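Local coordinates for protein putative xanthine dehydrogenase YAGS fad-binding subunit (PDB 5G5G) that probably oxidises aldehydes in the bacterial periplasm, serving as the molybdenum-cofactor-carrying large subunit of a three-subunit aldehyde oxidase, at residues A609-G614 / V672-D677; G438-L443 / V690-L695. All blocks are in the same frame, centred on the assembly; numbering follows the deposited sequence.

Interaction 1 (A609-G614 / V672-D677)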
loop_
_atom_site.group_PDB
_atom_site.type_symbol
_atom_site.label_atom_id
_atom_site.label_comp_id
_atom_site.label_asym_id
_atom_site.label_seq_id
_atom_site.Cartn_x
_atom_site.Cartn_y
_atom_site.Cartn_z
ATOM N N ALA C 609 -9.600 -7.283 17.686
ATOM C CA ALA C 609 -9.115 -8.649 17.411
ATOM C C ALA C 609 -8.696 -9.313 18.733
ATOM O O ALA C 609 -7.886 -8.753 19.480
ATOM C CB ALA C 609 -7.935 -8.624 16.478
ATOM N N VAL C 610 -9.209 -10.507 18.986
ATOM C CA VAL C 610 -8.736 -11.311 20.070
ATOM C C VAL C 610 -8.031 -12.549 19.480
ATOM O O VAL C 610 -8.647 -13.349 18.769
ATOM C CB VAL C 610 -9.869 -11.712 21.042
ATOM C CG1 VAL C 610 -9.304 -12.493 22.219
ATOM C CG2 VAL C 610 -10.670 -10.483 21.553
ATOM N N CYS C 611 -6.726 -12.692 19.773
ATOM C CA CYS C 611 -5.873 -13.702 19.163
ATOM C C CYS C 611 -5.297 -14.689 20.160
ATOM O O CYS C 611 -4.898 -14.304 21.302
ATOM C CB CYS C 611 -4.712 -12.979 18.487
ATOM S SG CYS C 611 -5.247 -11.892 17.195
ATOM N N ALA C 612 -5.197 -15.939 19.702
ATOM C CA ALA C 612 -4.508 -17.022 20.401
ATOM C C ALA C 612 -3.423 -17.568 19.470
ATOM O O ALA C 612 -3.711 -18.280 18.488
ATOM C CB ALA C 612 -5.495 -18.101 20.779
ATOM N N ALA C 613 -2.174 -17.162 19.752
ATOM C CA ALA C 613 -1.035 -17.430 18.871
ATOM C C ALA C 613 0.176 -17.917 19.681
ATOM O O ALA C 613 1.334 -17.535 19.472
ATOM C CB ALA C 613 -0.718 -16.162 18.099
ATOM N N GLY C 614 -0.084 -18.821 20.597
ATOM C CA GLY C 614 0.958 -19.275 21.564
ATOM C C GLY C 614 1.406 -18.178 22.527
ATOM O O GLY C 614 0.746 -17.152 22.680
ATOM N N VAL C 672 -6.492 -4.811 20.349
ATOM C CA VAL C 672 -6.010 -6.175 20.231
ATOM C C VAL C 672 -5.873 -6.779 21.635
ATOM O O VAL C 672 -5.332 -6.123 22.522
ATOM C CB VAL C 672 -4.652 -6.255 19.527
ATOM C CG1 VAL C 672 -4.202 -7.716 19.406
ATOM C CG2 VAL C 672 -4.660 -5.628 18.133
ATOM N N ILE C 673 -6.309 -8.036 21.812
ATOM C CA ILE C 673 -6.090 -8.765 23.089
ATOM C C ILE C 673 -5.439 -10.077 22.694
ATOM O O ILE C 673 -5.966 -10.764 21.810
ATOM C CB ILE C 673 -7.401 -9.049 23.814
ATOM C CG1 ILE C 673 -8.042 -7.726 24.305
ATOM C CG2 ILE C 673 -7.195 -10.004 25.002
ATOM C CD1 ILE C 673 -9.429 -7.881 24.851
ATOM N N PHE C 674 -4.345 -10.419 23.362
ATOM C CA PHE C 674 -3.723 -11.722 23.194
ATOM C C PHE C 674 -4.061 -12.594 24.361
ATOM O O PHE C 674 -3.746 -12.249 25.488
ATOM C CB PHE C 674 -2.217 -11.615 23.062
ATOM C CG PHE C 674 -1.790 -10.883 21.815
ATOM C CD1 PHE C 674 -1.936 -11.499 20.573
ATOM C CD2 PHE C 674 -1.226 -9.647 21.908
ATOM C CE1 PHE C 674 -1.541 -10.847 19.393
ATOM C CE2 PHE C 674 -0.841 -8.986 20.742
ATOM C CZ PHE C 674 -1.025 -9.582 19.503
ATOM N N LEU C 675 -4.707 -13.718 24.107
ATOM C CA LEU C 675 -4.852 -14.724 25.142
ATOM C C LEU C 675 -3.504 -15.371 25.406
ATOM O O LEU C 675 -2.662 -15.490 24.494
ATOM C CB LEU C 675 -5.854 -15.811 24.681
ATOM C CG LEU C 675 -7.278 -15.299 24.433
ATOM C CD1 LEU C 675 -8.250 -16.459 24.182
ATOM C CD2 LEU C 675 -7.814 -14.478 25.566
ATOM N N ASP C 676 -3.251 -15.755 26.646
ATOM C CA ASP C 676 -2.073 -16.575 27.014
ATOM C C ASP C 676 -2.377 -17.921 26.327
ATOM O O ASP C 676 -3.319 -18.595 26.722
ATOM C CB ASP C 676 -1.953 -16.872 28.561
ATOM C CG ASP C 676 -1.177 -15.792 29.421
ATOM O OD1 ASP C 676 -0.706 -14.788 28.845
ATOM O OD2 ASP C 676 -1.060 -15.953 30.715
ATOM N N ASP C 677 -1.632 -18.306 25.333
ATOM C CA ASP C 677 -1.924 -19.497 24.616
ATOM C C ASP C 677 -0.664 -20.360 24.540
ATOM O O ASP C 677 -0.491 -21.125 23.624
ATOM C CB ASP C 677 -2.418 -19.046 23.265
ATOM C CG ASP C 677 -2.926 -20.144 22.418
ATOM O OD1 ASP C 677 -3.807 -20.920 22.920
ATOM O OD2 ASP C 677 -2.486 -20.217 21.215
HETATM O O HOH W 1 -1.567 -15.630 22.030
HETATM O O HOH W 2 0.514 -15.076 24.945
#
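A609 O accepts I673 N at 2.9 Å, one of the bonds that pair the parallel strands 602-612 and 669-674, the two ends of a beta-alpha-beta crossover through helix 619-638. A609's small methyl packs against V626 of that helix. V610 points to the other face, with CG1 anti to the backbone N (chi1 -177°), where it crosses the branch of L675 at 4.1 Å from CG1 to CG. C611 is gripped through its backbone, N to I673 O and O from L675 N, while its CB lies 3.8 Å from CD1 of the F674 ring and its sulfur stands obliquely beside that ring. At A612 the strand ends, and its CB packs 3.7 Å from D677 CG. A613 N gives its hydrogen to a water that donates to both G614 O and L675 O. G614, whose positive phi (66°) suits glycine, donates its N-H to D677 OD2 at 2.8 Å, and OD2 accepts through its anti lone pair, directed away from OD1; OD1 accepts from Q400. Replacing D677 with an alanine would probably strand G614 N without its acceptor and free this turn to shift. Carboxylate and water thus take over as backbone partners where strand pairing stops.

Interaction 2 (G438-L443 / V690-L695). With MCN (pterin cytosine dinucleotide), chain Y; MOS (dioxothiomolybdenum(VI) ion), chain Z.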
loop_
_atom_site.group_PDB
_atom_site.type_symbol
_atom_site.label_atom_id
_atom_site.label_comp_id
_atom_site.label_asym_id
_atom_site.label_seq_id
_atom_site.Cartn_x
_atom_site.Cartn_y
_atom_site.Cartn_z
ATOM N N GLY C 438 -10.952 -16.077 12.793
ATOM C CA GLY C 438 -9.708 -16.274 12.116
ATOM C C GLY C 438 -9.046 -17.590 12.496
ATOM O O GLY C 438 -9.233 -18.110 13.581
ATOM N N PHE C 439 -8.257 -18.108 11.576
ATOM C CA PHE C 439 -7.627 -19.406 11.659
ATOM C C PHE C 439 -6.414 -19.376 10.767
ATOM O O PHE C 439 -6.512 -18.945 9.610
ATOM C CB PHE C 439 -8.592 -20.473 11.155
ATOM C CG PHE C 439 -7.985 -21.860 11.081
ATOM C CD1 PHE C 439 -7.928 -22.629 12.225
ATOM C CD2 PHE C 439 -7.342 -22.314 9.910
ATOM C CE1 PHE C 439 -7.330 -23.893 12.201
ATOM C CE2 PHE C 439 -6.693 -23.555 9.875
ATOM C CZ PHE C 439 -6.712 -24.335 11.036
ATOM N N ARG C 440 -5.302 -19.915 11.259
ATOM C CA ARG C 440 -4.060 -20.045 10.454
ATOM C C ARG C 440 -3.187 -21.077 11.103
ATOM O O ARG C 440 -3.002 -21.046 12.321
ATOM C CB ARG C 440 -3.338 -18.714 10.359
ATOM C CG ARG C 440 -2.136 -18.679 9.429
ATOM C CD ARG C 440 -2.481 -18.794 7.953
ATOM N NE ARG C 440 -1.258 -18.776 7.176
ATOM C CZ ARG C 440 -1.154 -19.035 5.874
ATOM N NH1 ARG C 440 -2.226 -19.386 5.157
ATOM N NH2 ARG C 440 0.031 -18.948 5.271
ATOM N N ASN C 441 -2.691 -22.019 10.327
ATOM C CA ASN C 441 -1.847 -23.044 10.884
ATOM C C ASN C 441 -0.500 -22.498 11.441
ATOM O O ASN C 441 -0.045 -21.402 11.065
ATOM C CB ASN C 441 -1.617 -24.161 9.873
ATOM C CG ASN C 441 -2.846 -25.053 9.704
ATOM O OD1 ASN C 441 -3.583 -25.291 10.654
ATOM N ND2 ASN C 441 -3.044 -25.576 8.515
ATOM N N ASN C 442 0.080 -23.287 12.336
ATOM C CA ASN C 442 1.397 -23.024 12.852
ATOM C C ASN C 442 2.342 -24.017 12.202
ATOM O O ASN C 442 2.139 -25.208 12.330
ATOM C CB ASN C 442 1.435 -23.186 14.357
ATOM C CG ASN C 442 2.782 -22.891 14.930
ATOM O OD1 ASN C 442 3.263 -21.785 14.795
ATOM N ND2 ASN C 442 3.402 -23.877 15.577
ATOM N N LEU C 443 3.380 -23.531 11.529
ATOM C CA LEU C 443 4.288 -24.361 10.732
ATOM C C LEU C 443 5.704 -24.310 11.318
ATOM O O LEU C 443 6.097 -23.315 11.882
ATOM C CB LEU C 443 4.328 -23.843 9.290
ATOM C CG LEU C 443 2.987 -23.768 8.549
ATOM C CD1 LEU C 443 3.197 -23.143 7.152
ATOM C CD2 LEU C 443 2.308 -25.132 8.436
ATOM N N VAL C 690 1.777 -15.200 14.380
ATOM C CA VAL C 690 0.685 -14.198 14.434
ATOM C C VAL C 690 0.510 -13.294 13.231
ATOM O O VAL C 690 -0.574 -12.732 13.014
ATOM C CB VAL C 690 0.786 -13.345 15.698
ATOM C CG1 VAL C 690 1.807 -12.221 15.550
ATOM C CG2 VAL C 690 -0.600 -12.852 16.146
ATOM N N GLY C 691 1.586 -13.085 12.510
ATOM C CA GLY C 691 1.606 -12.097 11.421
ATOM C C GLY C 691 0.629 -12.312 10.268
ATOM O O GLY C 691 0.258 -11.326 9.620
ATOM N N GLU C 692 0.241 -13.573 10.031
ATOM C CA GLU C 692 -0.788 -13.912 9.051
ATOM C C GLU C 692 -2.157 -14.086 9.677
ATOM O O GLU C 692 -3.156 -13.619 9.121
ATOM C CB GLU C 692 -0.356 -15.112 8.219
ATOM C CG GLU C 692 0.902 -14.888 7.369
ATOM C CD GLU C 692 1.213 -16.095 6.485
ATOM O OE1 GLU C 692 1.418 -17.209 7.003
ATOM O OE2 GLU C 692 1.205 -15.884 5.247
ATOM N N LEU C 693 -2.193 -14.711 10.853
ATOM C CA LEU C 693 -3.417 -14.886 11.641
ATOM C C LEU C 693 -4.188 -13.571 11.753
ATOM O O LEU C 693 -5.405 -13.532 11.613
ATOM C CB LEU C 693 -3.073 -15.414 13.035
ATOM C CG LEU C 693 -4.290 -15.428 13.977
ATOM C CD1 LEU C 693 -5.347 -16.444 13.538
ATOM C CD2 LEU C 693 -3.776 -15.697 15.389
ATOM N N GLY C 694 -3.456 -12.482 11.964
ATOM C CA GLY C 694 -4.086 -11.206 12.200
ATOM C C GLY C 694 -5.011 -10.779 11.125
ATOM O O GLY C 694 -5.932 -9.994 11.389
ATOM N N LEU C 695 -4.697 -11.154 9.882
ATOM C CA LEU C 695 -5.541 -10.823 8.734
ATOM C C LEU C 695 -6.790 -11.720 8.552
ATOM O O LEU C 695 -7.784 -11.326 7.980
ATOM C CB LEU C 695 -4.686 -10.904 7.462
ATOM C CG LEU C 695 -5.333 -10.607 6.138
ATOM C CD1 LEU C 695 -5.903 -9.209 6.134
ATOM C CD2 LEU C 695 -4.344 -10.732 4.987
HETATM N N1 MCN Y . 5.369 -12.167 17.380
HETATM C C2 MCN Y . 5.508 -12.078 18.838
HETATM N N3 MCN Y . 5.097 -13.468 19.321
HETATM C C4 MCN Y . 4.586 -14.526 18.714
HETATM C C5 MCN Y . 4.656 -14.407 17.216
HETATM C C6 MCN Y . 4.959 -13.269 16.666
HETATM O O2 MCN Y . 5.861 -11.236 19.483
HETATM N N4 MCN Y . 4.151 -15.622 19.224
HETATM C "C1'" MCN Y . 5.532 -10.865 16.755
HETATM C C2D MCN Y . 7.047 -10.444 16.670
HETATM O "O2'" MCN Y . 7.149 -9.023 16.639
HETATM C "C3'" MCN Y . 7.360 -11.038 15.392
HETATM C C4D MCN Y . 6.163 -10.849 14.355
HETATM O O4D MCN Y . 5.075 -10.918 15.397
HETATM O "O3'" MCN Y . 8.558 -10.568 14.674
HETATM C "C5'" MCN Y . 5.820 -11.771 13.340
HETATM O "O5'" MCN Y . 6.209 -13.095 13.622
HETATM P PA MCN Y . 5.559 -14.244 12.810
HETATM O O1A MCN Y . 6.392 -15.496 13.081
HETATM O O2A MCN Y . 4.084 -14.246 13.007
HETATM O O3A MCN Y . 5.816 -13.797 11.206
HETATM P PB MCN Y . 7.165 -14.064 10.426
HETATM O O1B MCN Y . 7.135 -15.389 9.796
HETATM O O2B MCN Y . 8.326 -13.685 11.286
HETATM O O3B MCN Y . 7.041 -12.897 9.379
HETATM C C10 MCN Y . 6.258 -13.121 8.131
HETATM C "C9'" MCN Y . 4.898 -12.518 8.157
HETATM C "C8'" MCN Y . 4.156 -12.989 6.791
HETATM S "S8'" MCN Y . 4.260 -14.575 6.262
HETATM C "C7'" MCN Y . 3.692 -12.068 6.099
HETATM S "S7'" MCN Y . 3.018 -12.363 4.470
HETATM C "C6'" MCN Y . 3.416 -10.637 6.652
HETATM C C7 MCN Y . 3.708 -10.730 8.225
HETATM O "O9'" MCN Y . 4.953 -11.230 8.498
HETATM N "N5'" MCN Y . 4.558 -9.796 6.013
HETATM C C4A MCN Y . 4.865 -8.454 6.601
HETATM N "N8'" MCN Y . 3.708 -9.344 8.740
HETATM C C4B MCN Y . 4.398 -8.379 8.096
HETATM N "N1'" MCN Y . 4.507 -7.126 8.701
HETATM C "C2'" MCN Y . 5.389 -6.142 8.241
HETATM N "N2'" MCN Y . 5.481 -5.016 8.763
HETATM N "N3'" MCN Y . 5.751 -6.278 6.928
HETATM C "C4'" MCN Y . 5.747 -7.388 6.100
HETATM O "O4'" MCN Y . 6.119 -7.616 4.934
HETATM MO MO MOS Z . 3.761 -14.493 3.981
HETATM S S MOS Z . 2.370 -14.740 2.145
HETATM O O1 MOS Z . 5.241 -14.124 3.048
HETATM O O2 MOS Z . 3.659 -16.583 3.886
#
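At the edge of the molybdenum site, R440 on strand 429-441 reaches the carboxylate of E692, a residue of the loop that precedes helix 698-710. The salt bridge rests on one oxygen: R440 NH2 lies 2.8 Å from E692 OE1, and R440 NE adds a weak bond to the same atom at 3.1 Å. The guanidinium and carboxylate planes are almost perpendicular, 89° apart. OE1 sits at the guanidinium's edge, somewhat tilted from its plane, and NH2 approaches OE1 from above the carboxylate plane. A bend at chi2 (69°) folds the long arginine chain toward E692. The same guanidinium is held on its NH1 as well, by a salt bridge to E354 and a hydrogen bond to P352 O.

E692 belongs to the pocket of the dioxothiomolybdenum ion, and in the xanthine oxidase family a glutamate beside the metal is thought to act as the base. Extended beyond CG, its chain brings CD to 3.4 Å from S8' of the pterin cytosine dinucleotide, one of the two sulfurs that bind the molybdenum, and OE2 to 2.9 Å from O2 of the ion. A351 N donates to OE2, which helps fix the turn of the carboxylate. Just before it, V690 N and G691 N both donate to O2A of the cofactor's phosphate, each at 2.8 Å; glycine suits 691 because a side chain would run into C7 of the pterin.

Behind the polar pair the contact is apolar. R440 CB packs against L693 CA at 4.0 Å, and the branched end of L693 brings CD1 to 3.9 Å from F439 N, a buried N-H with no polar partner in the model.

In the fold
From the N terminus, strand 429-441 comes first and carries residues 438-443, which wait some 250 residues for loop 690-695 to complete interaction 2. Within that long loop the chain adds strands 584-596 and 602-612, and interaction 1 then closes a much shorter loop, through helix 619-638, when strand 669-674 lies down beside 602-612. Interaction 1 is therefore nested inside interaction 2. Both reach one mixed sheet, interaction 2 through strand 429-441 alone, with strand 584-596 between 429-441 and 602-612. The contacts also touch directly: V690 CG2 packs on A613 CB at 3.8 Å and near the F674 ring, joining the outer strand pair to the cofactor loop.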